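Local coordinates for neutral ceramidase (Pseudomonas aeruginosa, PDB 2ZWS), which hydrolyses the N-acyl linkage of ceramides to give sphingosine and free fatty acid, catalyses the reverse synthesis, and binds one zinc ion per subunit, at residues I198-V203 with H435-G440; G417-R422 with V449-E454. One frame throughout, in Å; residues are numbered along the deposited sequence.

Contact 1 of 2, residues I198-V203 with H435-G440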
# COMPACT_ATOMS: atom_id res chain seq x y z
N ILE A 198 -5.57 0.81 13.88
CA ILE A 198 -5.65 0.24 12.53
C ILE A 198 -7.13 0.21 12.13
O ILE A 198 -7.96 -0.36 12.86
CB ILE A 198 -5.08 -1.21 12.46
CG1 ILE A 198 -3.64 -1.29 13.02
CG2 ILE A 198 -5.20 -1.76 11.02
CD1 ILE A 198 -3.25 -2.72 13.40
N SER A 199 -7.44 0.84 11.00
CA SER A 199 -8.79 0.81 10.40
C SER A 199 -8.79 -0.13 9.18
O SER A 199 -7.89 -0.05 8.34
CB SER A 199 -9.20 2.22 9.94
OG SER A 199 -10.19 2.18 8.92
N TRP A 200 -9.78 -1.03 9.09
CA TRP A 200 -9.92 -1.88 7.90
C TRP A 200 -11.22 -1.52 7.22
O TRP A 200 -12.30 -1.57 7.83
CB TRP A 200 -10.00 -3.37 8.26
CG TRP A 200 -8.72 -3.98 8.72
CD1 TRP A 200 -7.77 -4.57 7.93
CD2 TRP A 200 -8.25 -4.12 10.07
NE1 TRP A 200 -6.73 -5.05 8.70
CE2 TRP A 200 -7.00 -4.79 10.02
CE3 TRP A 200 -8.77 -3.75 11.34
CZ2 TRP A 200 -6.26 -5.11 11.16
CZ3 TRP A 200 -8.01 -4.06 12.49
CH2 TRP A 200 -6.76 -4.73 12.39
N PHE A 201 -11.13 -1.15 5.95
CA PHE A 201 -12.31 -0.77 5.17
C PHE A 201 -11.95 -0.91 3.68
O PHE A 201 -10.89 -0.44 3.28
CB PHE A 201 -12.74 0.67 5.47
CG PHE A 201 -13.84 1.16 4.58
CD1 PHE A 201 -13.57 2.05 3.55
CD2 PHE A 201 -15.17 0.76 4.79
CE1 PHE A 201 -14.57 2.50 2.69
CE2 PHE A 201 -16.20 1.19 3.92
CZ PHE A 201 -15.91 2.08 2.88
N PRO A 202 -12.81 -1.56 2.87
CA PRO A 202 -12.41 -1.77 1.47
C PRO A 202 -12.81 -0.65 0.53
O PRO A 202 -14.00 -0.34 0.40
CB PRO A 202 -13.14 -3.07 1.08
CG PRO A 202 -14.43 -3.02 1.94
CD PRO A 202 -14.12 -2.19 3.19
N VAL A 203 -11.82 -0.08 -0.15
CA VAL A 203 -12.06 0.89 -1.23
C VAL A 203 -10.75 1.07 -1.98
O VAL A 203 -9.72 1.29 -1.33
CB VAL A 203 -12.62 2.26 -0.70
CG1 VAL A 203 -11.64 2.97 0.29
CG2 VAL A 203 -13.03 3.16 -1.89
N HIS A 435 -14.95 -12.05 15.98
CA HIS A 435 -14.82 -11.14 14.85
C HIS A 435 -13.71 -11.63 13.95
O HIS A 435 -12.63 -12.00 14.42
CB HIS A 435 -14.50 -9.72 15.32
CG HIS A 435 -15.51 -9.16 16.27
ND1 HIS A 435 -16.77 -8.75 15.88
CD2 HIS A 435 -15.45 -8.95 17.61
CE1 HIS A 435 -17.44 -8.31 16.93
NE2 HIS A 435 -16.66 -8.43 17.99
N VAL A 436 -14.00 -11.69 12.65
CA VAL A 436 -12.99 -12.11 11.67
C VAL A 436 -12.78 -10.95 10.71
O VAL A 436 -13.72 -10.46 10.12
CB VAL A 436 -13.46 -13.36 10.90
CG1 VAL A 436 -12.47 -13.74 9.81
CG2 VAL A 436 -13.67 -14.52 11.88
N VAL A 437 -11.54 -10.47 10.63
CA VAL A 437 -11.21 -9.36 9.74
C VAL A 437 -10.42 -9.92 8.55
O VAL A 437 -9.42 -10.62 8.75
CB VAL A 437 -10.36 -8.30 10.45
CG1 VAL A 437 -9.94 -7.23 9.46
CG2 VAL A 437 -11.15 -7.67 11.58
N PHE A 438 -10.87 -9.62 7.34
CA PHE A 438 -10.22 -10.14 6.15
C PHE A 438 -9.33 -9.05 5.57
O PHE A 438 -9.85 -8.06 5.10
CB PHE A 438 -11.30 -10.55 5.15
CG PHE A 438 -10.76 -11.21 3.92
CD1 PHE A 438 -10.68 -12.59 3.82
CD2 PHE A 438 -10.30 -10.43 2.85
CE1 PHE A 438 -10.16 -13.20 2.67
CE2 PHE A 438 -9.80 -11.03 1.69
CZ PHE A 438 -9.71 -12.42 1.61
N ASN A 439 -8.02 -9.21 5.63
CA ASN A 439 -7.10 -8.21 5.07
C ASN A 439 -6.51 -8.73 3.76
O ASN A 439 -5.62 -9.57 3.80
CB ASN A 439 -6.01 -7.90 6.11
CG ASN A 439 -5.23 -6.62 5.81
OD1 ASN A 439 -5.01 -6.23 4.64
ND2 ASN A 439 -4.78 -5.97 6.87
N GLY A 440 -7.04 -8.29 2.62
CA GLY A 440 -6.48 -8.58 1.28
C GLY A 440 -5.17 -7.82 1.10
O GLY A 440 -4.76 -7.04 1.98
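Two beta-sheets of the N-terminal ceramidase region face each other where W200, at the end of strand 194-200, packs against V437 and N439 of strand 435-439. The strands do not pair: the nearest CA atoms, those of W200 and N439, are 7.5 Å apart, and side chains fill the gap. W200 is the residue of 198-203 that makes the contact, mostly through its indole. Over one face sits a single methyl of V437, whose CG1 lies 3.5 Å from the centroid of the five-membered ring and only 11° off its normal, a CH-pi contact. That methyl is anti to the V437 backbone N (chi1 175°), which sends it across to the tryptophan; it touches W200 CG at 3.5 Å and W200 CD2 at 3.6 Å. On the opposite indole face lies CG2 of I198, two residues earlier on the same strand, 3.4 Å above the plane and toward the rim. The pyrrole edge meets the N439 amide, which stands nearly perpendicular to the indole, the planes 86° apart. V437 and N439 alternate with F438, whose CB is directed away from W200 and whose ring packs against helix 414-428. L405 of strand 403-407 touches both W200 and V437 and so extends the apolar layer. All three touching residues are buried. N439 is also about 5 Å, side chain to side chain, from N60, an inferred substrate-binding residue, and about 13 Å from the zinc ion. The arrangement is face-to-face packing of two mixed sheets in a hydrophobic core, with the strand ends leading toward the active site.

Contact 2 of 2, residues G417-R422 with V449-E454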
# COMPACT_ATOMS: atom_id res chain seq x y z
N GLY A 417 -14.59 -12.25 -0.38
CA GLY A 417 -14.07 -12.06 0.98
C GLY A 417 -15.10 -12.39 2.05
O GLY A 417 -14.80 -13.07 3.05
N VAL A 418 -16.33 -11.91 1.84
CA VAL A 418 -17.41 -12.18 2.80
C VAL A 418 -17.65 -13.69 2.98
O VAL A 418 -17.83 -14.15 4.10
CB VAL A 418 -18.73 -11.45 2.43
CG1 VAL A 418 -19.88 -11.93 3.32
CG2 VAL A 418 -18.54 -9.95 2.58
N ARG A 419 -17.66 -14.44 1.89
CA ARG A 419 -17.86 -15.90 2.02
C ARG A 419 -16.76 -16.56 2.87
O ARG A 419 -17.03 -17.46 3.68
CB ARG A 419 -17.94 -16.56 0.65
CG ARG A 419 -19.31 -16.40 -0.00
CD ARG A 419 -19.32 -17.16 -1.30
NE ARG A 419 -20.40 -16.73 -2.17
CZ ARG A 419 -20.52 -17.16 -3.42
NH1 ARG A 419 -21.53 -16.71 -4.18
NH2 ARG A 419 -19.65 -18.03 -3.90
N ILE A 420 -15.53 -16.09 2.71
CA ILE A 420 -14.42 -16.65 3.48
C ILE A 420 -14.54 -16.25 4.95
O ILE A 420 -14.42 -17.09 5.83
CB ILE A 420 -13.06 -16.24 2.90
CG1 ILE A 420 -12.92 -16.84 1.49
CG2 ILE A 420 -11.94 -16.73 3.80
CD1 ILE A 420 -11.68 -16.40 0.72
N ARG A 421 -14.86 -14.99 5.20
CA ARG A 421 -15.10 -14.50 6.54
C ARG A 421 -16.15 -15.34 7.27
O ARG A 421 -15.93 -15.77 8.41
CB ARG A 421 -15.56 -13.05 6.46
CG ARG A 421 -14.91 -12.15 7.46
CD ARG A 421 -15.68 -10.85 7.48
NE ARG A 421 -15.64 -10.17 6.19
CZ ARG A 421 -16.43 -9.14 5.85
NH1 ARG A 421 -17.36 -8.67 6.69
NH2 ARG A 421 -16.28 -8.57 4.66
N ARG A 422 -17.29 -15.57 6.61
CA ARG A 422 -18.39 -16.37 7.16
C ARG A 422 -17.93 -17.78 7.50
O ARG A 422 -18.28 -18.33 8.55
CB ARG A 422 -19.54 -16.47 6.17
CG ARG A 422 -20.36 -15.21 6.03
CD ARG A 422 -21.35 -15.32 4.88
NE ARG A 422 -22.15 -14.10 4.83
CZ ARG A 422 -22.88 -13.72 3.79
NH1 ARG A 422 -22.92 -14.44 2.68
NH2 ARG A 422 -23.55 -12.58 3.88
N VAL A 449 -9.62 -12.06 -7.02
CA VAL A 449 -10.43 -13.22 -6.67
C VAL A 449 -11.90 -12.86 -6.65
O VAL A 449 -12.37 -12.02 -5.90
CB VAL A 449 -10.02 -13.84 -5.32
CG1 VAL A 449 -10.85 -15.08 -5.03
CG2 VAL A 449 -8.50 -14.16 -5.29
N THR A 450 -12.62 -13.59 -7.48
CA THR A 450 -14.01 -13.39 -7.74
C THR A 450 -14.72 -14.72 -7.33
O THR A 450 -14.10 -15.79 -7.32
CB THR A 450 -13.96 -13.11 -9.24
OG1 THR A 450 -14.42 -11.84 -9.69
CG2 THR A 450 -13.72 -14.23 -10.10
N THR A 451 -15.99 -14.65 -6.95
CA THR A 451 -16.71 -15.88 -6.64
C THR A 451 -16.92 -16.66 -7.94
O THR A 451 -16.78 -16.11 -9.02
CB THR A 451 -18.09 -15.60 -6.04
OG1 THR A 451 -18.83 -14.83 -6.98
CG2 THR A 451 -17.99 -14.82 -4.71
N ARG A 452 -17.32 -17.93 -7.83
CA ARG A 452 -17.66 -18.73 -9.03
C ARG A 452 -18.65 -18.01 -9.97
O ARG A 452 -18.47 -17.97 -11.20
CB ARG A 452 -18.21 -20.11 -8.62
CG ARG A 452 -18.65 -21.01 -9.79
CD ARG A 452 -17.46 -21.45 -10.60
NE ARG A 452 -17.76 -22.10 -11.88
CZ ARG A 452 -17.83 -21.47 -13.05
NH1 ARG A 452 -18.06 -22.16 -14.16
NH2 ARG A 452 -17.68 -20.15 -13.12
N GLU A 453 -19.66 -17.41 -9.36
CA GLU A 453 -20.73 -16.72 -10.12
C GLU A 453 -20.20 -15.44 -10.78
O GLU A 453 -20.42 -15.20 -11.97
CB GLU A 453 -21.92 -16.41 -9.22
CG GLU A 453 -22.56 -17.67 -8.59
CD GLU A 453 -21.99 -18.09 -7.21
OE1 GLU A 453 -20.84 -17.72 -6.83
OE2 GLU A 453 -22.73 -18.81 -6.49
N GLU A 454 -19.44 -14.64 -10.03
CA GLU A 454 -18.81 -13.47 -10.62
C GLU A 454 -17.86 -13.85 -11.75
O GLU A 454 -17.80 -13.17 -12.77
CB GLU A 454 -18.01 -12.70 -9.56
CG GLU A 454 -18.87 -11.95 -8.57
CD GLU A 454 -18.16 -11.67 -7.27
OE1 GLU A 454 -16.95 -11.96 -7.16
OE2 GLU A 454 -18.82 -11.16 -6.35
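The R419 guanidinium has the methyl of T451 over one face and the carboxylate of E453 at its edge. T451 CG2 stands 3.6 Å above the guanidinium plane, over its centre, and T451 CB lies 3.6 Å from R419 NH2. E453 OE1 takes both terminal nitrogens end-on: R419 NH1 donates to it at 2.9 Å (N-H...O angle 151°), and R419 NH2 at 3.2 Å through the syn lone pair. The oxygen stays close to the guanidinium plane, yet the two flat groups are turned 75° apart, and NH1 meets OE1 from above the carboxylate plane. From R419, E453 OE2 receives a weak bond through NH1, so this salt bridge is not the flat two-oxygen kind. R419 reaches across with its chain extended from CG to NE, whereas E453 bends at chi2 (90°) to bring its carboxylate to the guanidinium edge. R419 NE makes a second salt bridge, to D170, which further restrains the rotation of the guanidinium. T451 is also the N-cap of helix 452-457: its OG1 accepts from E454 N at 3.1 Å, while E454 OE1 accepts from T451 N at 2.9 Å, a capping box. N168 hydrogen-bonds to both T451 OG1 and E454 OE2, tying the cap to the loop that also supplies D170. Helix 414-428 thus meets the first turn of helix 452-457, with Q472 and Q476 of helix 471-488 against R419 and F412 of strand 411-412 touching both I420 and V449.

In the fold
Contacts 1 and 2 lie about 15 Å apart, centre to centre, within the N-terminal ceramidase region and on the same side of the chain's centre. Their segments alternate along the chain: 198-203, 417-422, 435-440, 449-454. Helix 414-428 is followed directly by strand 435-439, and the two pack together, V436 O lying 3.3 Å from R421 CD. Strand 435-439, an outermost strand of its four-stranded sheet, therefore has the sheet of strand 194-200 on one side and the helical layer of contact 2 on the other. The polypeptide between these elements also supplies the zinc ligands H204, E411 and Y448, so the chain that forms these layers also contributes to the metal site.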